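Local coordinates for protein amino acid amide racemase (Ochrobactrum anthropi, PDB 6GIO) that belongs to the class-III aminotransferase family of pyridoxal-5'-phosphate-binding enzymes and is found here as a two-subunit assembly with pyridoxal-5'-phosphate bound, at residues Glu65-Ser70 against Thr303-Ala308; Arg105-His110 against Ser276-Pro281; Ala200-Glu205 against Ile233-Asp238; Gly212-Pro217 against Asp345-Gly350; Gln320-Val325 against Pro400-Thr405. All blocks are in the same frame, centred on the assembly; numbering follows the deposited sequence.

From the N terminus, contact 1 opens in helix 61-72 and contact 2 in strand 104-109. Contact 3 then opens at 200-205, contact 4 opens in the loop at 212-217, and contact 3 closes at 233-238, completing a beta-alpha-beta unit. Contact 2 closes at 276-281 and contact 1 at 303-308, so contact 3 lies within contact 2, and contact 2 within contact 1. Contacts 2 and 3 belong to one seven-stranded sheet, whereas contact 1 pairs two helices near the second subunit. Contact 5 opens at 320-325, contact 4 closes at 345-350, and contact 5 closes at 400-405. Contact 4 thus crosses all the others, tying that loop to the second sheet; contact 5 packs a helix against a turn.

Contact 1. Residues Glu65-Ser70 against Thr303-Ala308; sequences EAVEKS and TAAGRA
Ala66 points its methyl straight at the helix of Ala304 and Ala308 and settles between them. Its CB lies 4.0 Å from CB of Ala304 and 4.1 Å from CB of Ala308, residues one helical turn apart. The same methyl also rests on the backbone, with Ala66 CB 3.5 Å from Ala304 O. In return Ala304 directs its CB toward the first helix, reaching Ser70 OG at 3.9 Å. A second apolar touch runs alongside: Val67 CG2, placed beside its own backbone N because CG1 is anti to it (chi1 169°), meets CB of Ala305 at 4.1 Å.

Ser70 turns its hydroxyl back along its own helix, where OG lies near two carbonyls, with Ala66 O at 2.7 Å and Val67 O at 3.1 Å; Ala304 meets it merely as a methyl. Small side chains on both faces let the segment axes approach to 8.2 Å while running nearly antiparallel, at 153°.

Helix 61-72 thus packs on helix 300-315, whose Thr303 and Arg307 lean on helix 85-97, Arg307 forming a salt bridge to Asp93. Val67 and Ala305 both touch Leu273 of a loop, and Val67 also packs on Val67 of the second subunit, beside the salt bridge from Glu68 to Arg72 of that subunit.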
# COMPACT_ATOMS: atom_id res chain seq x y z
N GLU C 65 -14.99 -5.94 16.58
CA GLU C 65 -15.78 -7.09 16.13
C GLU C 65 -15.49 -7.51 14.69
O GLU C 65 -15.31 -8.69 14.44
CB GLU C 65 -17.29 -6.87 16.32
N ALA C 66 -15.50 -6.59 13.72
CA ALA C 66 -15.27 -6.96 12.31
C ALA C 66 -13.89 -7.58 12.11
O ALA C 66 -13.75 -8.55 11.39
CB ALA C 66 -15.45 -5.75 11.39
N VAL C 67 -12.89 -7.00 12.77
CA VAL C 67 -11.52 -7.48 12.68
C VAL C 67 -11.39 -8.87 13.32
O VAL C 67 -10.76 -9.79 12.74
CB VAL C 67 -10.53 -6.41 13.25
CG1 VAL C 67 -9.12 -6.95 13.43
CG2 VAL C 67 -10.50 -5.21 12.33
N GLU C 68 -12.00 -9.06 14.49
CA GLU C 68 -11.93 -10.37 15.16
C GLU C 68 -12.56 -11.47 14.32
O GLU C 68 -11.95 -12.51 14.12
CB GLU C 68 -12.65 -10.35 16.48
CG GLU C 68 -11.84 -9.69 17.56
CD GLU C 68 -12.66 -9.52 18.83
OE1 GLU C 68 -13.93 -9.43 18.74
OE2 GLU C 68 -12.01 -9.49 19.89
N LYS C 69 -13.77 -11.22 13.81
CA LYS C 69 -14.45 -12.25 13.01
C LYS C 69 -13.64 -12.61 11.76
O LYS C 69 -13.45 -13.80 11.47
CB LYS C 69 -15.88 -11.83 12.67
CG LYS C 69 -16.81 -11.86 13.90
CD LYS C 69 -18.13 -11.11 13.73
CE LYS C 69 -18.78 -11.35 12.38
NZ LYS C 69 -20.10 -10.66 12.31
N SER C 70 -13.11 -11.61 11.06
CA SER C 70 -12.31 -11.86 9.84
C SER C 70 -10.95 -12.50 10.04
O SER C 70 -10.57 -13.37 9.27
CB SER C 70 -12.17 -10.57 8.98
OG SER C 70 -11.73 -9.45 9.78
N THR C 303 -11.19 -4.93 4.62
CA THR C 303 -12.52 -4.56 4.07
C THR C 303 -13.63 -4.73 5.09
O THR C 303 -14.55 -3.91 5.11
CB THR C 303 -12.89 -5.29 2.75
OG1 THR C 303 -12.83 -6.70 2.91
CG2 THR C 303 -11.92 -4.91 1.66
N ALA C 304 -13.54 -5.74 5.96
CA ALA C 304 -14.49 -5.85 7.06
C ALA C 304 -14.43 -4.60 7.97
O ALA C 304 -15.48 -4.07 8.37
CB ALA C 304 -14.29 -7.14 7.86
N ALA C 305 -13.21 -4.13 8.32
CA ALA C 305 -13.08 -2.92 9.12
C ALA C 305 -13.78 -1.73 8.43
O ALA C 305 -14.47 -0.92 9.05
CB ALA C 305 -11.62 -2.61 9.41
N GLY C 306 -13.61 -1.62 7.13
CA GLY C 306 -14.26 -0.54 6.38
C GLY C 306 -15.77 -0.60 6.41
O GLY C 306 -16.45 0.44 6.44
N ARG C 307 -16.32 -1.81 6.37
CA ARG C 307 -17.77 -1.96 6.44
C ARG C 307 -18.26 -1.45 7.79
O ARG C 307 -19.28 -0.79 7.85
CB ARG C 307 -18.21 -3.40 6.24
CG ARG C 307 -17.95 -3.90 4.86
CD ARG C 307 -18.89 -5.03 4.54
NE ARG C 307 -20.21 -4.49 4.26
CZ ARG C 307 -21.35 -5.12 4.53
NH1 ARG C 307 -21.36 -6.33 5.11
NH2 ARG C 307 -22.49 -4.54 4.23
N ALA C 308 -17.51 -1.78 8.85
CA ALA C 308 -17.86 -1.33 10.20
C ALA C 308 -17.77 0.18 10.28
O ALA C 308 -18.60 0.84 10.91
CB ALA C 308 -16.95 -1.98 11.24

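Contact 2. Residues Arg105-His110 against Ser276-Pro281; sequences RVWFGH and SAVVGP
Paired with Ala277 and Val278, Phe108 and Trp107 sit at the end of the seven-stranded sheet of the domain that binds pyridoxal-5'-phosphate, where 104-109 is an edge strand of the sheet within this subunit and 276-281 is its antiparallel neighbour. In this fold type I sheet, 276-281 is the one strand that runs against the others. Six backbone bonds join the segments in three hydrogen-bonded pairs, Arg105 with Gly280, Trp107 with Val278 and Gly109 with Ser276. The Gly109-Ser276 end is twisted, its donors standing about 60° above the carbonyl planes.

On the face bearing Trp107, the indole crosses Val278, its CE3 3.8 Å from CG2 of that valine. The indole takes this course because its CG lies anti to the backbone N (chi1 168°), which also sets one ring face, toward its rim, beneath the backbone N of Gly109. Trp107 CZ3 comes 3.9 Å from Ser276 OG at an oblique approach. Met285 and helix 112-127 cover this side.

On the face bearing Val106 and Phe108, Ser276 O meets the edge of the phenyl ring, 3.5 Å from Phe108 CD1. Ala277 CB is 3.9 Å from the same CD1, and Val106 CG1 lies over one ring face toward its rim. Leu90 and Leu95 of helix 85-97 pack here, and Ile15 of the second subunit touches Phe108.

Several buried polar atoms have partners: Asp114 satisfies the Ser276 hydroxyl, Val292 O the indole N-H, and Val106 carries the backbone bonding on to the second subunit. Backbone bonds thus pair the strands, and the rest is largely apolar packing.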
# COMPACT_ATOMS: atom_id res chain seq x y z
N ARG C 105 -17.64 0.62 -10.99
CA ARG C 105 -16.95 -0.45 -10.27
C ARG C 105 -15.95 0.16 -9.28
O ARG C 105 -15.60 1.37 -9.36
CB ARG C 105 -16.20 -1.36 -11.22
CG ARG C 105 -17.04 -1.97 -12.33
CD ARG C 105 -17.96 -3.05 -11.80
NE ARG C 105 -18.68 -3.78 -12.83
CZ ARG C 105 -19.85 -3.42 -13.36
NH1 ARG C 105 -20.45 -2.31 -12.98
NH2 ARG C 105 -20.43 -4.20 -14.28
N VAL C 106 -15.46 -0.73 -8.41
CA VAL C 106 -14.61 -0.39 -7.29
C VAL C 106 -13.32 -1.20 -7.33
O VAL C 106 -13.32 -2.41 -7.55
CB VAL C 106 -15.32 -0.73 -6.00
CG1 VAL C 106 -14.52 -0.21 -4.81
CG2 VAL C 106 -16.72 -0.14 -6.06
N TRP C 107 -12.21 -0.51 -7.17
CA TRP C 107 -10.93 -1.15 -7.00
C TRP C 107 -10.55 -0.85 -5.60
O TRP C 107 -10.81 0.21 -5.14
CB TRP C 107 -9.92 -0.50 -7.96
CG TRP C 107 -8.47 -0.80 -7.78
CD1 TRP C 107 -7.76 -1.72 -8.46
CD2 TRP C 107 -7.53 -0.11 -6.92
NE1 TRP C 107 -6.44 -1.68 -8.05
CE2 TRP C 107 -6.27 -0.69 -7.12
CE3 TRP C 107 -7.64 0.96 -5.99
CZ2 TRP C 107 -5.11 -0.25 -6.46
CZ3 TRP C 107 -6.46 1.37 -5.29
CH2 TRP C 107 -5.23 0.75 -5.54
N PHE C 108 -9.86 -1.78 -4.94
CA PHE C 108 -9.32 -1.56 -3.60
C PHE C 108 -7.81 -1.52 -3.52
O PHE C 108 -7.13 -2.24 -4.26
CB PHE C 108 -9.78 -2.70 -2.69
CG PHE C 108 -11.23 -2.63 -2.33
CD1 PHE C 108 -11.71 -1.59 -1.51
CD2 PHE C 108 -12.14 -3.56 -2.84
CE1 PHE C 108 -13.05 -1.50 -1.19
CE2 PHE C 108 -13.48 -3.50 -2.49
CZ PHE C 108 -13.95 -2.46 -1.68
N GLY C 109 -7.29 -0.75 -2.57
CA GLY C 109 -5.84 -0.74 -2.33
C GLY C 109 -5.60 -0.55 -0.86
O GLY C 109 -6.49 -0.82 -0.04
N HIS C 110 -4.39 -0.13 -0.52
CA HIS C 110 -4.01 0.03 0.89
C HIS C 110 -3.86 1.42 1.37
O HIS C 110 -3.79 1.63 2.58
CB HIS C 110 -2.66 -0.60 1.11
CG HIS C 110 -2.59 -2.00 0.65
ND1 HIS C 110 -3.39 -2.98 1.19
CD2 HIS C 110 -1.81 -2.59 -0.28
CE1 HIS C 110 -3.08 -4.14 0.63
NE2 HIS C 110 -2.16 -3.92 -0.29
N SER C 276 -7.82 1.60 1.00
CA SER C 276 -8.20 2.67 0.08
C SER C 276 -9.16 2.12 -0.98
O SER C 276 -9.33 0.90 -1.12
CB SER C 276 -6.97 3.28 -0.57
OG SER C 276 -6.29 2.40 -1.49
N ALA C 277 -9.77 3.02 -1.74
CA ALA C 277 -10.63 2.60 -2.84
C ALA C 277 -10.77 3.65 -3.90
O ALA C 277 -10.63 4.83 -3.61
CB ALA C 277 -12.00 2.19 -2.35
N VAL C 278 -11.07 3.20 -5.12
CA VAL C 278 -11.37 4.06 -6.24
C VAL C 278 -12.73 3.63 -6.80
O VAL C 278 -12.98 2.45 -7.12
CB VAL C 278 -10.31 3.96 -7.35
CG1 VAL C 278 -10.68 4.82 -8.55
CG2 VAL C 278 -8.94 4.39 -6.84
N VAL C 279 -13.64 4.59 -6.89
CA VAL C 279 -14.98 4.31 -7.46
C VAL C 279 -15.00 5.07 -8.75
O VAL C 279 -14.67 6.24 -8.76
CB VAL C 279 -16.13 4.80 -6.53
CG1 VAL C 279 -17.49 4.62 -7.18
CG2 VAL C 279 -16.08 4.03 -5.24
N GLY C 280 -15.30 4.38 -9.85
CA GLY C 280 -15.22 4.99 -11.14
C GLY C 280 -16.21 4.37 -12.10
O GLY C 280 -16.88 3.42 -11.75
N PRO C 281 -16.32 4.93 -13.30
CA PRO C 281 -17.28 4.37 -14.26
C PRO C 281 -16.71 3.04 -14.82
O PRO C 281 -15.49 2.86 -14.83
CB PRO C 281 -17.40 5.45 -15.36
CG PRO C 281 -16.32 6.42 -15.12
CD PRO C 281 -15.59 6.09 -13.85

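Contact 3. Residues Ala200-Glu205 against Ile233-Asp238; sequences AAVFIE and ILVVVD. With PLP (pyridoxal-5'-phosphate), chain G.
The Phe203 ring swings to the N side of its own residue (chi1 -81°), which lays it side by side with Val236, the two pointing the same way. Val236 CG1 stands over the ring as a CH-pi contact, 4.1 Å from the Phe203 centroid, and its partner CG2 reaches Ala201 CB at 4.0 Å. On the reverse face, Ile204 CD1 meets Val235 CG1 at 3.9 Å, and Val202 CG1 touches both Ile233 CG2 and Val235 CG2.

These strands are the parallel pair of a beta-alpha-beta crossover, joined through helix 220-229, which packs on Val202, Ile204 and Ile233. Five backbone bonds alternate between them, among them Val236 N to Val202 O at 3.0 Å.

At the C-terminal ends the pair opens onto the pyridoxal-5'-phosphate pocket. Asp238 turns its carboxylate with CG anti to N (chi1 -171°), bringing OD2 2.5 Å from N1 of pyridoxal-5'-phosphate, a very short approach; OD2 is hydrogen-bonded to His140 ND1, and OD1 is held by Val240 N. Glu205 OE2 lies 3.5 Å from the ring methyl C2A and is positioned by Ser209 OG, with OE1 taking Tyr139 N.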
# COMPACT_ATOMS: atom_id res chain seq x y z
N ALA C 200 -6.73 13.94 -19.72
CA ALA C 200 -7.47 12.77 -19.21
C ALA C 200 -8.44 13.16 -18.09
O ALA C 200 -9.62 12.77 -18.09
CB ALA C 200 -6.49 11.74 -18.65
N ALA C 201 -7.91 13.91 -17.12
CA ALA C 201 -8.58 14.14 -15.87
C ALA C 201 -8.10 15.38 -15.16
O ALA C 201 -6.96 15.82 -15.37
CB ALA C 201 -8.30 12.95 -14.97
N VAL C 202 -8.94 15.90 -14.27
CA VAL C 202 -8.57 16.96 -13.33
C VAL C 202 -8.72 16.35 -11.98
O VAL C 202 -9.75 15.70 -11.72
CB VAL C 202 -9.46 18.25 -13.44
CG1 VAL C 202 -10.93 17.92 -13.48
CG2 VAL C 202 -9.17 19.25 -12.32
N PHE C 203 -7.71 16.56 -11.12
CA PHE C 203 -7.74 16.09 -9.75
C PHE C 203 -8.02 17.19 -8.77
O PHE C 203 -7.27 18.19 -8.70
CB PHE C 203 -6.42 15.46 -9.37
CG PHE C 203 -6.26 14.03 -9.84
CD1 PHE C 203 -6.02 13.76 -11.17
CD2 PHE C 203 -6.28 12.97 -8.91
CE1 PHE C 203 -5.83 12.44 -11.61
CE2 PHE C 203 -6.09 11.67 -9.33
CZ PHE C 203 -5.86 11.40 -10.68
N ILE C 204 -9.05 16.96 -7.96
CA ILE C 204 -9.61 18.00 -7.06
C ILE C 204 -9.64 17.52 -5.62
O ILE C 204 -10.32 16.51 -5.33
CB ILE C 204 -11.07 18.33 -7.43
CG1 ILE C 204 -11.18 18.97 -8.81
CG2 ILE C 204 -11.71 19.24 -6.39
CD1 ILE C 204 -12.62 19.04 -9.32
N GLU C 205 -8.89 18.19 -4.74
CA GLU C 205 -9.17 18.13 -3.32
C GLU C 205 -10.29 19.15 -3.00
O GLU C 205 -10.14 20.35 -3.27
CB GLU C 205 -7.93 18.52 -2.49
CG GLU C 205 -6.71 17.62 -2.60
CD GLU C 205 -5.69 17.94 -1.51
OE1 GLU C 205 -4.56 18.32 -1.80
OE2 GLU C 205 -6.00 17.80 -0.34
N ILE C 233 -13.10 15.89 -20.14
CA ILE C 233 -12.09 15.65 -19.10
C ILE C 233 -12.83 15.02 -17.90
O ILE C 233 -13.83 15.55 -17.40
CB ILE C 233 -11.36 16.94 -18.67
CG1 ILE C 233 -10.59 17.55 -19.84
CG2 ILE C 233 -10.38 16.67 -17.55
CD1 ILE C 233 -10.16 19.00 -19.73
N LEU C 234 -12.35 13.88 -17.43
CA LEU C 234 -12.96 13.25 -16.28
C LEU C 234 -12.58 13.99 -14.97
O LEU C 234 -11.45 14.49 -14.82
CB LEU C 234 -12.55 11.79 -16.21
CG LEU C 234 -12.98 10.92 -17.40
CD1 LEU C 234 -12.46 9.49 -17.27
CD2 LEU C 234 -14.49 10.95 -17.55
N VAL C 235 -13.54 14.03 -14.04
CA VAL C 235 -13.44 14.82 -12.85
C VAL C 235 -13.26 13.88 -11.66
O VAL C 235 -14.09 12.99 -11.41
CB VAL C 235 -14.70 15.70 -12.72
CG1 VAL C 235 -14.66 16.54 -11.46
CG2 VAL C 235 -14.85 16.58 -13.96
N VAL C 236 -12.13 14.03 -10.98
CA VAL C 236 -11.71 13.11 -9.96
C VAL C 236 -11.71 13.91 -8.68
O VAL C 236 -11.02 14.90 -8.59
CB VAL C 236 -10.26 12.59 -10.21
CG1 VAL C 236 -9.82 11.62 -9.11
CG2 VAL C 236 -10.09 11.93 -11.58
N VAL C 237 -12.44 13.46 -7.66
CA VAL C 237 -12.33 14.06 -6.35
C VAL C 237 -11.57 13.14 -5.37
O VAL C 237 -11.92 11.97 -5.18
CB VAL C 237 -13.73 14.43 -5.76
CG1 VAL C 237 -13.57 15.00 -4.36
CG2 VAL C 237 -14.44 15.45 -6.63
N ASP C 238 -10.54 13.69 -4.75
CA ASP C 238 -9.77 13.01 -3.67
C ASP C 238 -10.44 13.26 -2.32
O ASP C 238 -10.31 14.35 -1.76
CB ASP C 238 -8.35 13.58 -3.66
CG ASP C 238 -7.41 12.80 -2.75
OD1 ASP C 238 -7.90 12.16 -1.81
OD2 ASP C 238 -6.18 12.82 -2.96
N1 PLP G . -4.74 12.26 -0.98
C2 PLP G . -5.04 13.10 0.03
C2A PLP G . -5.96 14.27 -0.14
C3 PLP G . -4.43 12.91 1.38
O3 PLP G . -4.73 13.76 2.37
C4 PLP G . -3.53 11.77 1.63
C4A PLP G . -2.93 11.56 2.98
C5 PLP G . -3.28 10.89 0.43
C6 PLP G . -3.90 11.20 -0.80
C5A PLP G . -2.32 9.72 0.55
O4P PLP G . -2.62 8.79 1.60
P PLP G . -1.50 7.82 2.19
O1P PLP G . -2.33 6.75 2.82
O2P PLP G . -0.71 8.63 3.20
O3P PLP G . -0.71 7.32 0.99

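Contact 4. Residues Gly212-Pro217 against Asp345-Gly350; sequences GLVVPP and DVRGRG
Arg347 carries the main grip on Gly212, and the segment 345-350 prepares it from its first residue. Asp345 directs OD2 forward along the strand to receive Arg347 NH1 at 3.0 Å, a salt bridge made with the anti lone pair and lying near the guanidinium plane.

Next, Arg347 sets off with CG wedged between its backbone N and carbonyl carbon (chi1 50°), then runs extended to NE. Its side-on edge takes the carbonyl of Gly212 with two nitrogens on one oxygen: NH2 is 2.9 Å and NE 3.0 Å from Gly212 O, which lies only 1° out of the guanidinium plane. A weak bond from Arg347 NE to Leu213 O adds to this, the angle at hydrogen being a poor 124°. With Asp345 at NH1 and a salt bridge from NH2 to Asp356, the group is fixed in rotation.

Gly348 follows, its carbonyl O 3.8 Å from Val215 CG2. Arg349 then brings its extended chain round until Val215 CG1 stands over one guanidinium face, 3.7 Å from NH2. The two side chains cross at about a right angle, and Arg349 NH2 makes a salt bridge with Glu256.

Strand 343-349 is one edge strand, within this chain, of the other seven-stranded sheet, beside 352-357, which supplies Asp356. The loop 212-217, in which Leu213 and Val214 both face Leu208 as a G1 beta bulge, comes from the domain that binds pyridoxal-5'-phosphate and leads into helix 220-229, while Leu213 also touches Glu397 of strand 395-398.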
# COMPACT_ATOMS: atom_id res chain seq x y z
N GLY C 212 -2.93 23.58 3.44
CA GLY C 212 -3.32 24.50 4.52
C GLY C 212 -4.76 24.48 4.95
O GLY C 212 -5.25 25.46 5.51
N LEU C 213 -5.45 23.36 4.75
CA LEU C 213 -6.88 23.23 5.04
C LEU C 213 -7.68 24.42 4.49
O LEU C 213 -8.45 25.12 5.20
CB LEU C 213 -7.07 23.01 6.54
CG LEU C 213 -6.67 21.59 6.97
CD1 LEU C 213 -6.23 21.53 8.43
CD2 LEU C 213 -7.82 20.62 6.71
N VAL C 214 -7.46 24.65 3.20
CA VAL C 214 -8.09 25.73 2.50
C VAL C 214 -9.43 25.33 1.90
O VAL C 214 -9.48 24.47 1.04
CB VAL C 214 -7.15 26.24 1.37
CG1 VAL C 214 -7.80 27.37 0.58
CG2 VAL C 214 -5.84 26.72 1.95
N VAL C 215 -10.50 25.97 2.33
CA VAL C 215 -11.79 25.78 1.71
C VAL C 215 -11.89 26.75 0.55
O VAL C 215 -11.76 27.97 0.72
CB VAL C 215 -12.97 26.07 2.65
CG1 VAL C 215 -14.33 25.80 1.95
CG2 VAL C 215 -12.87 25.22 3.91
N PRO C 216 -12.16 26.23 -0.66
CA PRO C 216 -12.23 27.15 -1.77
C PRO C 216 -13.38 28.15 -1.63
O PRO C 216 -14.32 27.88 -0.86
CB PRO C 216 -12.47 26.22 -2.97
CG PRO C 216 -13.24 25.08 -2.39
CD PRO C 216 -12.61 24.88 -1.03
N PRO C 217 -13.32 29.26 -2.40
CA PRO C 217 -14.43 30.19 -2.54
C PRO C 217 -15.62 29.47 -3.14
O PRO C 217 -15.44 28.64 -4.00
CB PRO C 217 -13.93 31.23 -3.55
CG PRO C 217 -12.49 30.95 -3.77
CD PRO C 217 -12.27 29.53 -3.39
N ASP C 345 -6.81 32.77 11.55
CA ASP C 345 -8.01 32.20 10.91
C ASP C 345 -8.28 30.83 11.53
O ASP C 345 -7.37 30.16 12.02
CB ASP C 345 -7.75 32.03 9.40
CG ASP C 345 -9.02 31.86 8.57
OD1 ASP C 345 -10.13 32.24 9.00
OD2 ASP C 345 -8.89 31.36 7.43
N VAL C 346 -9.56 30.46 11.53
CA VAL C 346 -10.00 29.14 11.89
C VAL C 346 -10.91 28.77 10.74
O VAL C 346 -11.90 29.45 10.49
CB VAL C 346 -10.79 29.12 13.25
CG1 VAL C 346 -11.32 27.71 13.54
CG2 VAL C 346 -9.91 29.60 14.40
N ARG C 347 -10.55 27.72 9.99
CA ARG C 347 -11.32 27.39 8.75
C ARG C 347 -11.45 25.89 8.67
O ARG C 347 -10.82 25.15 9.42
CB ARG C 347 -10.65 27.97 7.50
CG ARG C 347 -9.15 27.67 7.36
CD ARG C 347 -8.56 28.12 6.01
NE ARG C 347 -7.13 27.80 5.97
CZ ARG C 347 -6.15 28.65 6.26
NH1 ARG C 347 -6.41 29.89 6.60
NH2 ARG C 347 -4.89 28.25 6.25
N GLY C 348 -12.29 25.43 7.78
CA GLY C 348 -12.50 24.00 7.65
C GLY C 348 -13.95 23.69 7.44
O GLY C 348 -14.75 24.59 7.18
N ARG C 349 -14.28 22.42 7.53
CA ARG C 349 -15.67 22.03 7.62
C ARG C 349 -15.78 20.93 8.61
O ARG C 349 -14.95 20.01 8.60
CB ARG C 349 -16.20 21.56 6.31
CG ARG C 349 -16.10 22.51 5.17
CD ARG C 349 -16.95 21.94 4.06
NE ARG C 349 -16.94 22.71 2.82
CZ ARG C 349 -17.76 23.71 2.54
NH1 ARG C 349 -18.64 24.12 3.44
NH2 ARG C 349 -17.69 24.32 1.35
N GLY C 350 -16.83 21.01 9.44
CA GLY C 350 -17.13 19.96 10.40
C GLY C 350 -15.92 19.69 11.27
O GLY C 350 -15.36 20.61 11.84

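Contact 5. Residues Gln320-Val325 against Pro400-Thr405; sequences QRSERV and PPLTLT
Arg321 meets the carbonyl of Leu404 end-on, NH1 at 2.8 Å and NH2 at 2.7 Å from the same Leu404 O. That oxygen sits within 4° of the guanidinium plane, while both nitrogens approach from one face of the carbonyl, tilted by nearly 30°. Two donors sharing one acceptor hold the flat group in place.

Beside this grip, Ser322 OG rests against Leu402 CD2 at 3.6 Å. A water lies between the same pair of residues: it donates to Ser322 OG at 2.9 Å, while its approach to Leu402 O is too short to be relied on and that leg is doubtful.

The next shell sets these groups. Arg321 can reach across because its chain is extended from CG to NE, starting with CG anti to the backbone N (chi1 -171°), and Val325 CG2 lies 3.8 Å above the centre of its guanidinium. Ser322 OG has a second hold on Leu318 O, one turn back in helix 318-339. The carbonyls of Leu402 and Leu404 are presented by a type I beta turn from Pro401 to Leu404, closed by Leu404 N to Pro401 O at 3.0 Å. Leu351 backs Ser322 and Val325, and Thr403 OG1 bonds Asn34.

Farther out, Arg324 forms a salt bridge with Glu406. Thr405 stands at the N-cap of helix 406-424, its side chain capping a backbone N and its own N bonded to Glu408 OE1, as in a capping box: a turn leading into a capped helix, with the arginine of a neighbouring helix held on the turn's last carbonyl.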
# COMPACT_ATOMS: atom_id res chain seq x y z
N GLN C 320 -23.97 14.22 10.37
CA GLN C 320 -24.77 15.26 11.01
C GLN C 320 -24.09 15.64 12.34
O GLN C 320 -23.86 16.79 12.61
CB GLN C 320 -26.22 14.81 11.19
CG GLN C 320 -26.96 14.51 9.87
CD GLN C 320 -26.35 13.36 9.03
OE1 GLN C 320 -25.96 12.29 9.54
NE2 GLN C 320 -26.27 13.60 7.70
N ARG C 321 -23.69 14.67 13.14
CA ARG C 321 -23.01 15.01 14.37
C ARG C 321 -21.73 15.85 14.18
O ARG C 321 -21.49 16.80 14.92
CB ARG C 321 -22.71 13.75 15.16
CG ARG C 321 -22.20 14.06 16.55
CD ARG C 321 -21.93 12.81 17.35
NE ARG C 321 -21.46 13.16 18.69
CZ ARG C 321 -20.19 13.35 19.07
NH1 ARG C 321 -19.17 13.24 18.23
NH2 ARG C 321 -19.93 13.69 20.31
N SER C 322 -20.93 15.54 13.16
CA SER C 322 -19.66 16.23 12.96
C SER C 322 -19.89 17.72 12.58
O SER C 322 -19.13 18.59 13.01
CB SER C 322 -18.82 15.50 11.91
OG SER C 322 -18.53 14.18 12.32
N GLU C 323 -20.93 18.01 11.80
CA GLU C 323 -21.31 19.42 11.58
C GLU C 323 -21.56 20.15 12.89
O GLU C 323 -21.09 21.27 13.09
CB GLU C 323 -22.58 19.54 10.73
CG GLU C 323 -23.09 20.96 10.62
CD GLU C 323 -24.02 21.14 9.44
OE1 GLU C 323 -25.19 20.71 9.50
OE2 GLU C 323 -23.60 21.71 8.42
N ARG C 324 -22.34 19.53 13.77
CA ARG C 324 -22.74 20.18 15.02
C ARG C 324 -21.55 20.32 15.98
O ARG C 324 -21.24 21.39 16.45
CB ARG C 324 -23.94 19.44 15.64
CG ARG C 324 -24.49 20.03 16.94
CD ARG C 324 -25.60 19.17 17.53
NE ARG C 324 -25.11 17.89 18.06
CZ ARG C 324 -24.48 17.75 19.24
NH1 ARG C 324 -24.24 18.81 20.01
NH2 ARG C 324 -24.07 16.55 19.62
N VAL C 325 -20.83 19.23 16.20
CA VAL C 325 -19.74 19.15 17.18
C VAL C 325 -18.50 19.92 16.67
O VAL C 325 -17.81 20.62 17.43
CB VAL C 325 -19.50 17.63 17.48
CG1 VAL C 325 -18.06 17.25 17.73
CG2 VAL C 325 -20.41 17.19 18.62
N PRO C 400 -9.75 15.22 14.61
CA PRO C 400 -9.97 14.22 15.66
C PRO C 400 -10.91 13.10 15.19
O PRO C 400 -11.67 13.29 14.21
CB PRO C 400 -10.61 15.02 16.79
CG PRO C 400 -11.25 16.22 16.14
CD PRO C 400 -10.40 16.51 14.92
N PRO C 401 -10.94 11.97 15.93
CA PRO C 401 -11.97 10.96 15.70
C PRO C 401 -13.38 11.59 15.70
O PRO C 401 -13.65 12.55 16.45
CB PRO C 401 -11.79 10.02 16.87
CG PRO C 401 -10.37 10.20 17.29
CD PRO C 401 -10.14 11.66 17.12
N LEU C 402 -14.23 11.09 14.82
CA LEU C 402 -15.58 11.59 14.69
C LEU C 402 -16.37 11.35 15.98
O LEU C 402 -17.45 11.92 16.18
CB LEU C 402 -16.26 10.87 13.53
CG LEU C 402 -15.65 11.13 12.14
CD1 LEU C 402 -16.61 10.71 11.02
CD2 LEU C 402 -15.29 12.58 11.97
N THR C 403 -15.84 10.49 16.84
CA THR C 403 -16.44 10.17 18.11
C THR C 403 -16.04 11.13 19.22
O THR C 403 -16.34 10.89 20.39
CB THR C 403 -16.04 8.74 18.53
OG1 THR C 403 -14.63 8.61 18.38
CG2 THR C 403 -16.75 7.71 17.61
N LEU C 404 -15.36 12.22 18.87
CA LEU C 404 -14.96 13.23 19.83
C LEU C 404 -16.18 13.70 20.66
O LEU C 404 -17.23 14.05 20.11
CB LEU C 404 -14.29 14.40 19.12
CG LEU C 404 -13.58 15.42 20.03
CD1 LEU C 404 -12.31 14.86 20.66
CD2 LEU C 404 -13.29 16.70 19.25
N THR C 405 -16.03 13.71 21.99
CA THR C 405 -17.17 14.12 22.87
C THR C 405 -17.16 15.62 23.16
O THR C 405 -16.15 16.31 22.95
CB THR C 405 -17.18 13.35 24.21
OG1 THR C 405 -16.05 13.71 25.00
CG2 THR C 405 -17.16 11.86 23.96
O HOH W 1 -19.31 12.97 14.88